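Local coordinates for probable cobalt-precorrin-6B C(15)-methyltransferase (decarboxylating) (Methanothermobacter thermautotrophicus, PDB 1L3I), which probably methylates C-15 of cobalt-precorrin-6B with S-adenosyl-L-methionine and then decarboxylates the acetate side chain at C-12, giving cobalt-precorrin-7 on the anaerobic route to adenosylcobalamin, at residues 22-27 against 179-184; 93-98 against 117-122; 146-149 against 153-156. All coordinates share one frame; numbering follows the deposited sequence.

Contact 1: 22-27 against 179-184; sequences RCLIMC and VALIYT
No ring, amide or carboxylate takes part where Leu24 and Ile25 meet Leu181, so there are no faces or edges to assign; the work is done by the two methyl branches of Leu181. The setting is the Rossmann-like methyltransferase fold, in which antiparallel strand 170-183 is inserted between strands 128-134 and 155-167, and helix 19-29 packs on this part of the sheet. Leu181 points from the strand toward the helix, its CG anti to the carbonyl carbon (chi1 -64°). CD1 comes within 3.7 Å of Leu24 CG and 3.8 Å of Leu24 CD2, and also lies 3.9 Å from Ile25 CG1, while CD2 meets Ile25 alone. Were Leu181 an alanine, both methyls would be gone, and a gap would probably open between strand and helix, with Leu24 and Ile25 lacking their partner on this strand. Leu24 also packs on Leu159, and Ile25 on Thr133, so the helix spans three adjacent strands. On the helix, Cys23 and Cys27 form disulfides with Cys27 and Cys23 of a second subunit, tying this element to the tetramer. Ile25 runs across Leu181 at about a right angle: its CG1 lies 3.8 Å from Leu181 CD2, and its terminal CD1 is 4.2 Å from the same methyl.

Contact 2: 93-98 against 117-122; sequences EALCKI and LRIIKD
Leu95 reaches from helix 91-95 into the side of helix 113-122 and touches two successive residues there, Ile119 and Ile120. The two helices belong to consecutive beta-alpha-beta crossovers of the Rossmann-like methyltransferase fold: the first links strand 84-88 to strand 101-106, the second strand 101-106 to strand 128-134. The closest approach is made low on the side chain, with Leu95 CB 3.7 Å from Ile119 CG2. That branch methyl of Ile119, set anti to the backbone N while CG1 takes the place anti to the carbonyl carbon (chi1 -63°), also lies 4.1 Å from Leu95 CD1. The same CD1 then passes on to Ile120, more loosely, at 4.2 Å from CG1. One methyl of Leu95 thus meets both isoleucines, and the contact is wholly apolar.

In the next shell both helices rest on the beta sheet. Leu95 packs on Val38, Val40 and Ile61 of strands 36-40 and 57-62, whereas Ile120 lies on Ile101, Ala104 and Val106, and on Ile130 of strand 128-134. Ala91, a binding residue for S-adenosyl-L-methionine, is on the same helix as Leu95, their side chains about 5 Å apart. Lys123 NZ, just beyond segment 117-122, hydrogen-bonds to both Leu95 O and Ile98 O, adding a polar tie to the apolar one.

Contact 3: 146-149 against 153-156; sequences CLRD and DVNI
Val154 is the centre of this contact: its side chain is directed at the last turn of helix 137-149, and its CG2 methyl settles between Leu147 and Arg148. The methyl lies 3.4 Å from Leu147 CB, tighter than usual for two carbons, and 3.6 Å from the backbone N of Arg148. The isopropyl group is turned with CG1 anti to its own backbone N (chi1 -170°), which leaves CG2 beside that nitrogen and facing the helix. Leu147 gives mainly its CB to Val154, and also packs on Leu117 and Phe152. Arg148 runs across the valine at about a right angle. Its CG is 4.1 Å from Val154 CG2, and Arg148, its chain bent at chi3, also packs on Thr171 of a second subunit. Three residues separate the segments, so the contact closes the short turn by which the chain leaves the helix for strand 155-167, the edge strand of the sheet within this chain, where Ile156 makes backbone hydrogen bonds to a second subunit. No hydrogen bond or salt bridge crosses between the segments; the turn is held here by close apolar fit, with Arg148 contributing the aliphatic part of its chain rather than its charge.

Contacts 1 and 3 meet directly at the antiparallel pairing of strands 170-183 and 155-167. Tyr183 O is 2.9 Å from Asn155 N, a probable hydrogen bond, and Thr184 CG2 packs 3.5 Å from Leu147 CD2. Contact 3 is joined to contact 2 by Leu117, whose CD1 lies 3.9 Å from Cys146 CB. Contacts 1 and 2 do not touch, their nearest atoms being about 7 Å apart, yet both approach the S-adenosyl-L-homocysteine pocket: the side chain of Ile25 is about 6 Å from the bound molecule, and that of Leu95 about 8 Å. Contact 3 lies away from the pocket, and like contact 1 it reaches a second subunit.

Contact 1: 22-27 against 179-184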
ATOM      1  N   ARG A  22      -5.922  -8.529 -12.973  1.00 26.40           N
ATOM      2  CA  ARG A  22      -6.199  -9.123 -14.285  1.00 26.76           C
ATOM      3  C   ARG A  22      -6.170  -8.029 -15.367  1.00 30.32           C
ATOM      4  O   ARG A  22      -5.712  -8.249 -16.488  1.00 33.39           O
ATOM      5  CB  ARG A  22      -7.549  -9.836 -14.279  1.00 21.04           C
ATOM      6  CG  ARG A  22      -7.570 -11.061 -13.404  1.00 25.85           C
ATOM      7  CD  ARG A  22      -8.852 -11.849 -13.554  1.00 29.75           C
ATOM      8  NE  ARG A  22     -10.000 -11.158 -12.979  1.00 30.97           N
ATOM      9  CZ  ARG A  22     -11.060 -10.752 -13.676  1.00 32.57           C
ATOM     10  NH1 ARG A  22     -11.141 -10.951 -14.982  1.00 35.39           N
ATOM     11  NH2 ARG A  22     -12.042 -10.106 -13.066  1.00 32.17           N
ATOM     12  N   CYS A  23      -6.604  -6.831 -14.995  1.00 27.79           N
ATOM     13  CA  CYS A  23      -6.615  -5.693 -15.898  1.00 25.05           C
ATOM     14  C   CYS A  23      -5.184  -5.375 -16.312  1.00 24.40           C
ATOM     15  O   CYS A  23      -4.884  -5.263 -17.504  1.00 25.26           O
ATOM     16  CB  CYS A  23      -7.240  -4.497 -15.184  1.00 23.97           C
ATOM     17  SG  CYS A  23      -7.348  -2.959 -16.119  1.00 28.81           S
ATOM     18  N   LEU A  24      -4.289  -5.300 -15.330  1.00 22.58           N
ATOM     19  CA  LEU A  24      -2.884  -4.998 -15.585  1.00 23.10           C
ATOM     20  C   LEU A  24      -2.212  -6.130 -16.352  1.00 26.72           C
ATOM     21  O   LEU A  24      -1.388  -5.873 -17.231  1.00 29.39           O
ATOM     22  CB  LEU A  24      -2.139  -4.676 -14.280  1.00 24.40           C
ATOM     23  CG  LEU A  24      -0.683  -4.215 -14.381  1.00 21.16           C
ATOM     24  CD1 LEU A  24      -0.518  -3.068 -15.360  1.00 22.30           C
ATOM     25  CD2 LEU A  24      -0.198  -3.813 -13.023  1.00 23.39           C
ATOM     26  N   ILE A  25      -2.568  -7.377 -16.041  1.00 26.03           N
ATOM     27  CA  ILE A  25      -1.987  -8.520 -16.756  1.00 26.54           C
ATOM     28  C   ILE A  25      -2.289  -8.354 -18.250  1.00 29.23           C
ATOM     29  O   ILE A  25      -1.421  -8.580 -19.098  1.00 29.32           O
ATOM     30  CB  ILE A  25      -2.551  -9.871 -16.263  1.00 26.85           C
ATOM     31  CG1 ILE A  25      -2.130 -10.127 -14.808  1.00 22.98           C
ATOM     32  CG2 ILE A  25      -2.084 -11.002 -17.182  1.00 24.43           C
ATOM     33  CD1 ILE A  25      -2.668 -11.411 -14.231  1.00 22.05           C
HETATM   34  N   MSE A  26      -3.515  -7.932 -18.566  1.00 29.62           N
HETATM   35  CA  MSE A  26      -3.918  -7.729 -19.954  1.00 30.80           C
HETATM   36  C   MSE A  26      -3.157  -6.556 -20.601  1.00 33.92           C
HETATM   37  O   MSE A  26      -2.791  -6.633 -21.777  1.00 35.30           O
HETATM   38  CB  MSE A  26      -5.434  -7.520 -20.068  1.00 28.40           C
HETATM   39  CG  MSE A  26      -6.266  -8.742 -19.664  1.00 32.18           C
HETATM   40 SE   MSE A  26      -5.765 -10.446 -20.568  1.00 41.96          SE
HETATM   41  CE  MSE A  26      -6.825 -10.238 -22.127  1.00 48.96           C
ATOM     42  N   CYS A  27      -2.913  -5.490 -19.832  1.00 30.08           N
ATOM     43  CA  CYS A  27      -2.183  -4.329 -20.347  1.00 31.71           C
ATOM     44  C   CYS A  27      -0.751  -4.703 -20.689  1.00 33.48           C
ATOM     45  O   CYS A  27      -0.205  -4.259 -21.701  1.00 35.38           O
ATOM     46  CB  CYS A  27      -2.194  -3.176 -19.346  1.00 27.53           C
ATOM     47  SG  CYS A  27      -3.787  -2.303 -19.332  1.00 32.93           S
ATOM     48  N   VAL A 179      -0.168  -8.344  -4.682  1.00 24.19           N
ATOM     49  CA  VAL A 179       0.173  -9.274  -5.731  1.00 26.25           C
ATOM     50  C   VAL A 179       1.229  -8.595  -6.598  1.00 27.06           C
ATOM     51  O   VAL A 179       1.125  -7.394  -6.897  1.00 28.59           O
ATOM     52  CB  VAL A 179      -1.059  -9.608  -6.611  1.00 28.46           C
ATOM     53  CG1 VAL A 179      -0.647 -10.535  -7.773  1.00 26.37           C
ATOM     54  CG2 VAL A 179      -2.137 -10.265  -5.762  1.00 30.46           C
ATOM     55  N   ALA A 180       2.277  -9.330  -6.944  1.00 24.05           N
ATOM     56  CA  ALA A 180       3.321  -8.782  -7.800  1.00 26.86           C
ATOM     57  C   ALA A 180       3.245  -9.431  -9.191  1.00 28.26           C
ATOM     58  O   ALA A 180       2.846 -10.595  -9.339  1.00 26.71           O
ATOM     59  CB  ALA A 180       4.701  -9.025  -7.181  1.00 25.12           C
ATOM     60  N   LEU A 181       3.561  -8.647 -10.213  1.00 26.31           N
ATOM     61  CA  LEU A 181       3.570  -9.144 -11.577  1.00 26.03           C
ATOM     62  C   LEU A 181       5.000  -9.008 -12.077  1.00 29.03           C
ATOM     63  O   LEU A 181       5.548  -7.898 -12.103  1.00 26.36           O
ATOM     64  CB  LEU A 181       2.629  -8.349 -12.492  1.00 26.75           C
ATOM     65  CG  LEU A 181       1.132  -8.399 -12.183  1.00 24.87           C
ATOM     66  CD1 LEU A 181       0.395  -7.566 -13.207  1.00 23.18           C
ATOM     67  CD2 LEU A 181       0.622  -9.827 -12.189  1.00 21.48           C
ATOM     68  N   ILE A 182       5.643 -10.151 -12.329  1.00 28.38           N
ATOM     69  CA  ILE A 182       7.007 -10.184 -12.841  1.00 25.39           C
ATOM     70  C   ILE A 182       6.851 -10.435 -14.348  1.00 27.16           C
ATOM     71  O   ILE A 182       6.309 -11.465 -14.760  1.00 28.13           O
ATOM     72  CB  ILE A 182       7.852 -11.295 -12.151  1.00 26.11           C
ATOM     73  CG1 ILE A 182       8.004 -10.995 -10.663  1.00 21.32           C
ATOM     74  CG2 ILE A 182       9.231 -11.402 -12.798  1.00 23.98           C
ATOM     75  CD1 ILE A 182       6.835 -11.394  -9.829  1.00 21.62           C
ATOM     76  N   TYR A 183       7.295  -9.492 -15.174  1.00 29.21           N
ATOM     77  CA  TYR A 183       7.134  -9.635 -16.613  1.00 30.37           C
ATOM     78  C   TYR A 183       8.398  -9.344 -17.416  1.00 33.71           C
ATOM     79  O   TYR A 183       9.262  -8.569 -16.988  1.00 31.14           O
ATOM     80  CB  TYR A 183       5.954  -8.782 -17.093  1.00 28.77           C
ATOM     81  CG  TYR A 183       6.090  -7.308 -16.779  1.00 31.78           C
ATOM     82  CD1 TYR A 183       6.534  -6.420 -17.760  1.00 31.74           C
ATOM     83  CD2 TYR A 183       5.878  -6.818 -15.489  1.00 26.64           C
ATOM     84  CE1 TYR A 183       6.752  -5.079 -17.473  1.00 31.76           C
ATOM     85  CE2 TYR A 183       6.099  -5.479 -15.193  1.00 29.48           C
ATOM     86  CZ  TYR A 183       6.553  -4.624 -16.185  1.00 34.42           C
ATOM     87  OH  TYR A 183       6.828  -3.307 -15.892  1.00 39.69           O
ATOM     88  N   THR A 184       8.473  -9.963 -18.597  1.00 43.55           N
ATOM     89  CA  THR A 184       9.623  -9.854 -19.500  1.00 50.17           C
ATOM     90  C   THR A 184       9.632  -8.706 -20.515  1.00 58.61           C
ATOM     91  O   THR A 184       8.627  -8.001 -20.701  1.00 53.36           O
ATOM     92  CB  THR A 184       9.873 -11.197 -20.249  1.00 46.69           C
ATOM     93  OG1 THR A 184       8.730 -11.530 -21.044  1.00 43.81           O
ATOM     94  CG2 THR A 184      10.125 -12.336 -19.260  1.00 42.99           C
TER

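Contact 2: 93-98 against 117-122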
ATOM      1  N   GLU A  93       4.714 -31.112 -18.312  1.00 40.19           N
ATOM      2  CA  GLU A  93       4.254 -32.169 -19.213  1.00 39.73           C
ATOM      3  C   GLU A  93       3.335 -31.577 -20.269  1.00 40.13           C
ATOM      4  O   GLU A  93       3.513 -31.829 -21.467  1.00 42.49           O
ATOM      5  CB  GLU A  93       3.509 -33.274 -18.428  1.00 46.81           C
ATOM      6  CG  GLU A  93       2.437 -34.101 -19.209  1.00 52.52           C
ATOM      7  CD  GLU A  93       1.009 -33.505 -19.133  1.00 57.69           C
ATOM      8  OE1 GLU A  93       0.541 -33.199 -18.003  1.00 58.33           O
ATOM      9  OE2 GLU A  93       0.348 -33.345 -20.199  1.00 55.18           O
ATOM     10  N   ALA A  94       2.363 -30.786 -19.808  1.00 40.49           N
ATOM     11  CA  ALA A  94       1.355 -30.151 -20.658  1.00 33.90           C
ATOM     12  C   ALA A  94       1.947 -29.132 -21.617  1.00 36.49           C
ATOM     13  O   ALA A  94       1.556 -29.078 -22.789  1.00 35.18           O
ATOM     14  CB  ALA A  94       0.296 -29.500 -19.801  1.00 29.04           C
ATOM     15  N   LEU A  95       2.882 -28.327 -21.116  1.00 35.96           N
ATOM     16  CA  LEU A  95       3.533 -27.282 -21.917  1.00 38.56           C
ATOM     17  C   LEU A  95       4.266 -27.843 -23.129  1.00 40.40           C
ATOM     18  O   LEU A  95       4.326 -27.193 -24.167  1.00 41.97           O
ATOM     19  CB  LEU A  95       4.510 -26.463 -21.064  1.00 35.68           C
ATOM     20  CG  LEU A  95       3.947 -25.350 -20.184  1.00 33.37           C
ATOM     21  CD1 LEU A  95       5.030 -24.924 -19.219  1.00 27.72           C
ATOM     22  CD2 LEU A  95       3.458 -24.176 -21.034  1.00 29.67           C
ATOM     23  N   CYS A  96       4.803 -29.052 -22.996  1.00 42.37           N
ATOM     24  CA  CYS A  96       5.527 -29.695 -24.088  1.00 44.00           C
ATOM     25  C   CYS A  96       4.637 -30.138 -25.259  1.00 46.50           C
ATOM     26  O   CYS A  96       5.138 -30.341 -26.369  1.00 50.07           O
ATOM     27  CB  CYS A  96       6.307 -30.906 -23.578  1.00 41.48           C
ATOM     28  SG  CYS A  96       7.754 -30.545 -22.596  1.00 47.20           S
ATOM     29  N   LYS A  97       3.332 -30.279 -25.015  1.00 44.02           N
ATOM     30  CA  LYS A  97       2.392 -30.715 -26.048  1.00 41.17           C
ATOM     31  C   LYS A  97       1.776 -29.595 -26.889  1.00 43.10           C
ATOM     32  O   LYS A  97       1.175 -29.856 -27.938  1.00 44.77           O
ATOM     33  CB  LYS A  97       1.258 -31.516 -25.426  1.00 40.34           C
ATOM     34  CG  LYS A  97       1.687 -32.670 -24.559  1.00 43.81           C
ATOM     35  CD  LYS A  97       0.454 -33.397 -24.047  1.00 50.11           C
ATOM     36  CE  LYS A  97       0.811 -34.489 -23.043  1.00 54.65           C
ATOM     37  NZ  LYS A  97      -0.386 -35.325 -22.743  1.00 56.50           N
ATOM     38  N   ILE A  98       1.919 -28.356 -26.442  1.00 42.05           N
ATOM     39  CA  ILE A  98       1.323 -27.238 -27.156  1.00 38.53           C
ATOM     40  C   ILE A  98       2.286 -26.588 -28.159  1.00 37.99           C
ATOM     41  O   ILE A  98       3.484 -26.839 -28.137  1.00 35.33           O
ATOM     42  CB  ILE A  98       0.772 -26.172 -26.155  1.00 36.78           C
ATOM     43  CG1 ILE A  98       1.902 -25.408 -25.476  1.00 37.79           C
ATOM     44  CG2 ILE A  98      -0.054 -26.848 -25.086  1.00 33.91           C
ATOM     45  CD1 ILE A  98       1.425 -24.223 -24.646  1.00 37.06           C
ATOM     46  N   LEU A 117       9.273 -22.050 -16.462  1.00 26.43           N
ATOM     47  CA  LEU A 117       9.814 -20.903 -17.189  1.00 32.24           C
ATOM     48  C   LEU A 117      10.800 -21.298 -18.293  1.00 36.27           C
ATOM     49  O   LEU A 117      10.657 -20.850 -19.430  1.00 36.76           O
ATOM     50  CB  LEU A 117      10.450 -19.889 -16.232  1.00 30.04           C
ATOM     51  CG  LEU A 117       9.506 -19.046 -15.380  1.00 28.01           C
ATOM     52  CD1 LEU A 117      10.363 -18.123 -14.547  1.00 22.50           C
ATOM     53  CD2 LEU A 117       8.512 -18.263 -16.237  1.00 23.06           C
ATOM     54  N   ARG A 118      11.765 -22.165 -17.974  1.00 40.08           N
ATOM     55  CA  ARG A 118      12.748 -22.633 -18.953  1.00 38.77           C
ATOM     56  C   ARG A 118      12.034 -23.168 -20.181  1.00 35.28           C
ATOM     57  O   ARG A 118      12.442 -22.880 -21.294  1.00 38.95           O
ATOM     58  CB  ARG A 118      13.604 -23.754 -18.384  1.00 44.31           C
ATOM     59  CG  ARG A 118      14.752 -23.319 -17.505  1.00 48.22           C
ATOM     60  CD  ARG A 118      15.539 -24.544 -17.113  1.00 48.01           C
ATOM     61  NE  ARG A 118      16.554 -24.293 -16.110  1.00 51.14           N
ATOM     62  CZ  ARG A 118      16.694 -25.011 -15.000  1.00 59.40           C
ATOM     63  NH1 ARG A 118      15.865 -26.026 -14.740  1.00 57.18           N
ATOM     64  NH2 ARG A 118      17.699 -24.758 -14.155  1.00 60.20           N
ATOM     65  N   ILE A 119      10.990 -23.967 -19.958  1.00 33.80           N
ATOM     66  CA  ILE A 119      10.181 -24.532 -21.044  1.00 32.97           C
ATOM     67  C   ILE A 119       9.466 -23.418 -21.806  1.00 36.00           C
ATOM     68  O   ILE A 119       9.451 -23.427 -23.030  1.00 41.08           O
ATOM     69  CB  ILE A 119       9.122 -25.562 -20.520  1.00 30.49           C
ATOM     70  CG1 ILE A 119       9.816 -26.771 -19.878  1.00 29.89           C
ATOM     71  CG2 ILE A 119       8.164 -25.981 -21.629  1.00 26.01           C
ATOM     72  CD1 ILE A 119       8.874 -27.705 -19.128  1.00 27.48           C
ATOM     73  N   ILE A 120       8.843 -22.479 -21.092  1.00 36.72           N
ATOM     74  CA  ILE A 120       8.147 -21.380 -21.770  1.00 35.90           C
ATOM     75  C   ILE A 120       9.147 -20.634 -22.657  1.00 37.37           C
ATOM     76  O   ILE A 120       8.807 -20.214 -23.749  1.00 36.51           O
ATOM     77  CB  ILE A 120       7.456 -20.377 -20.779  1.00 35.81           C
ATOM     78  CG1 ILE A 120       6.208 -21.008 -20.142  1.00 29.46           C
ATOM     79  CG2 ILE A 120       7.059 -19.095 -21.516  1.00 31.76           C
ATOM     80  CD1 ILE A 120       5.532 -20.142 -19.096  1.00 26.79           C
ATOM     81  N   LYS A 121      10.384 -20.483 -22.195  1.00 42.09           N
ATOM     82  CA  LYS A 121      11.375 -19.797 -23.015  1.00 45.35           C
ATOM     83  C   LYS A 121      11.519 -20.579 -24.327  1.00 47.64           C
ATOM     84  O   LYS A 121      11.298 -20.010 -25.382  1.00 47.52           O
ATOM     85  CB  LYS A 121      12.734 -19.667 -22.323  1.00 44.23           C
ATOM     86  CG  LYS A 121      13.714 -18.865 -23.146  1.00 44.23           C
ATOM     87  CD  LYS A 121      15.126 -19.005 -22.631  1.00 51.69           C
ATOM     88  CE  LYS A 121      16.107 -18.306 -23.588  1.00 52.59           C
ATOM     89  NZ  LYS A 121      17.517 -18.316 -23.051  1.00 55.82           N
ATOM     90  N   ASP A 122      11.754 -21.900 -24.239  1.00 48.95           N
ATOM     91  CA  ASP A 122      11.923 -22.804 -25.411  1.00 48.56           C
ATOM     92  C   ASP A 122      10.803 -22.772 -26.472  1.00 47.83           C
ATOM     93  O   ASP A 122      11.000 -23.260 -27.592  1.00 47.51           O
ATOM     94  CB  ASP A 122      12.060 -24.287 -24.990  1.00 48.28           C
ATOM     95  CG  ASP A 122      13.382 -24.619 -24.284  1.00 47.07           C
ATOM     96  OD1 ASP A 122      14.119 -23.760 -23.777  1.00 52.17           O
ATOM     97  OD2 ASP A 122      13.664 -25.820 -24.176  1.00 53.69           O
TER

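Contact 3: 146-149 against 153-156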
ATOM      1  N   CYS A 146      15.352 -16.390 -12.201  1.00 40.79           N
ATOM      2  CA  CYS A 146      15.157 -17.286 -13.328  1.00 43.35           C
ATOM      3  C   CYS A 146      15.041 -16.575 -14.656  1.00 43.33           C
ATOM      4  O   CYS A 146      15.753 -16.912 -15.589  1.00 47.00           O
ATOM      5  CB  CYS A 146      13.937 -18.158 -13.110  1.00 44.57           C
ATOM      6  SG  CYS A 146      14.267 -19.459 -11.919  1.00 65.42           S
ATOM      7  N   LEU A 147      14.171 -15.573 -14.735  1.00 36.75           N
ATOM      8  CA  LEU A 147      14.001 -14.862 -15.982  1.00 33.57           C
ATOM      9  C   LEU A 147      15.254 -14.111 -16.408  1.00 36.84           C
ATOM     10  O   LEU A 147      15.523 -14.007 -17.601  1.00 38.46           O
ATOM     11  CB  LEU A 147      12.792 -13.941 -15.926  1.00 35.23           C
ATOM     12  CG  LEU A 147      11.445 -14.650 -16.089  1.00 36.82           C
ATOM     13  CD1 LEU A 147      10.321 -13.710 -15.737  1.00 35.56           C
ATOM     14  CD2 LEU A 147      11.299 -15.159 -17.510  1.00 35.83           C
ATOM     15  N   ARG A 148      16.029 -13.603 -15.452  1.00 40.87           N
ATOM     16  CA  ARG A 148      17.278 -12.907 -15.793  1.00 46.77           C
ATOM     17  C   ARG A 148      18.247 -13.923 -16.371  1.00 45.72           C
ATOM     18  O   ARG A 148      18.848 -13.698 -17.418  1.00 47.10           O
ATOM     19  CB  ARG A 148      17.937 -12.269 -14.568  1.00 48.71           C
ATOM     20  CG  ARG A 148      17.745 -10.771 -14.491  1.00 58.03           C
ATOM     21  CD  ARG A 148      18.311 -10.228 -13.209  1.00 62.73           C
ATOM     22  NE  ARG A 148      17.528  -9.095 -12.703  1.00 65.30           N
ATOM     23  CZ  ARG A 148      17.997  -8.199 -11.843  1.00 72.00           C
ATOM     24  NH1 ARG A 148      19.248  -8.298 -11.392  1.00 75.49           N
ATOM     25  NH2 ARG A 148      17.229  -7.189 -11.456  1.00 75.39           N
ATOM     26  N   ASP A 149      18.350 -15.055 -15.679  1.00 44.47           N
ATOM     27  CA  ASP A 149      19.227 -16.147 -16.062  1.00 43.89           C
ATOM     28  C   ASP A 149      18.908 -16.714 -17.441  1.00 44.39           C
ATOM     29  O   ASP A 149      19.772 -17.299 -18.092  1.00 50.19           O
ATOM     30  CB  ASP A 149      19.182 -17.254 -15.013  1.00 38.77           C
ATOM     31  CG  ASP A 149      19.751 -16.826 -13.674  1.00 44.34           C
ATOM     32  OD1 ASP A 149      20.217 -15.657 -13.549  1.00 45.50           O
ATOM     33  OD2 ASP A 149      19.744 -17.659 -12.737  1.00 46.61           O
ATOM     34  N   ASP A 153      14.841  -9.291 -20.114  1.00 39.82           N
ATOM     35  CA  ASP A 153      14.882  -8.008 -19.424  1.00 44.52           C
ATOM     36  C   ASP A 153      13.647  -8.143 -18.517  1.00 42.85           C
ATOM     37  O   ASP A 153      12.511  -8.164 -19.010  1.00 41.28           O
ATOM     38  CB  ASP A 153      14.692  -6.865 -20.414  1.00 52.94           C
ATOM     39  CG  ASP A 153      14.846  -5.477 -19.780  1.00 66.10           C
ATOM     40  OD1 ASP A 153      14.223  -5.189 -18.719  1.00 71.96           O
ATOM     41  OD2 ASP A 153      15.574  -4.652 -20.367  1.00 73.64           O
ATOM     42  N   VAL A 154      13.894  -8.292 -17.215  1.00 39.68           N
ATOM     43  CA  VAL A 154      12.841  -8.487 -16.215  1.00 36.93           C
ATOM     44  C   VAL A 154      12.357  -7.251 -15.472  1.00 36.59           C
ATOM     45  O   VAL A 154      13.149  -6.374 -15.124  1.00 38.82           O
ATOM     46  CB  VAL A 154      13.294  -9.470 -15.152  1.00 36.79           C
ATOM     47  CG1 VAL A 154      12.139  -9.843 -14.267  1.00 45.81           C
ATOM     48  CG2 VAL A 154      13.896 -10.689 -15.796  1.00 43.79           C
ATOM     49  N   ASN A 155      11.057  -7.214 -15.187  1.00 34.50           N
ATOM     50  CA  ASN A 155      10.452  -6.108 -14.449  1.00 33.30           C
ATOM     51  C   ASN A 155       9.504  -6.641 -13.386  1.00 29.09           C
ATOM     52  O   ASN A 155       8.996  -7.752 -13.528  1.00 28.02           O
ATOM     53  CB  ASN A 155       9.664  -5.199 -15.382  1.00 36.68           C
ATOM     54  CG  ASN A 155      10.553  -4.430 -16.312  1.00 47.35           C
ATOM     55  OD1 ASN A 155      11.081  -3.373 -15.949  1.00 49.59           O
ATOM     56  ND2 ASN A 155      10.764  -4.969 -17.516  1.00 50.00           N
ATOM     57  N   ILE A 156       9.286  -5.870 -12.313  1.00 25.93           N
ATOM     58  CA  ILE A 156       8.367  -6.286 -11.248  1.00 23.78           C
ATOM     59  C   ILE A 156       7.490  -5.123 -10.808  1.00 24.28           C
ATOM     60  O   ILE A 156       7.989  -4.017 -10.607  1.00 30.06           O
ATOM     61  CB  ILE A 156       9.108  -6.895  -9.988  1.00 20.30           C
ATOM     62  CG1 ILE A 156       8.080  -7.334  -8.930  1.00 21.38           C
ATOM     63  CG2 ILE A 156      10.082  -5.883  -9.394  1.00 23.09           C
ATOM     64  CD1 ILE A 156       8.623  -8.137  -7.797  1.00 15.71           C
TER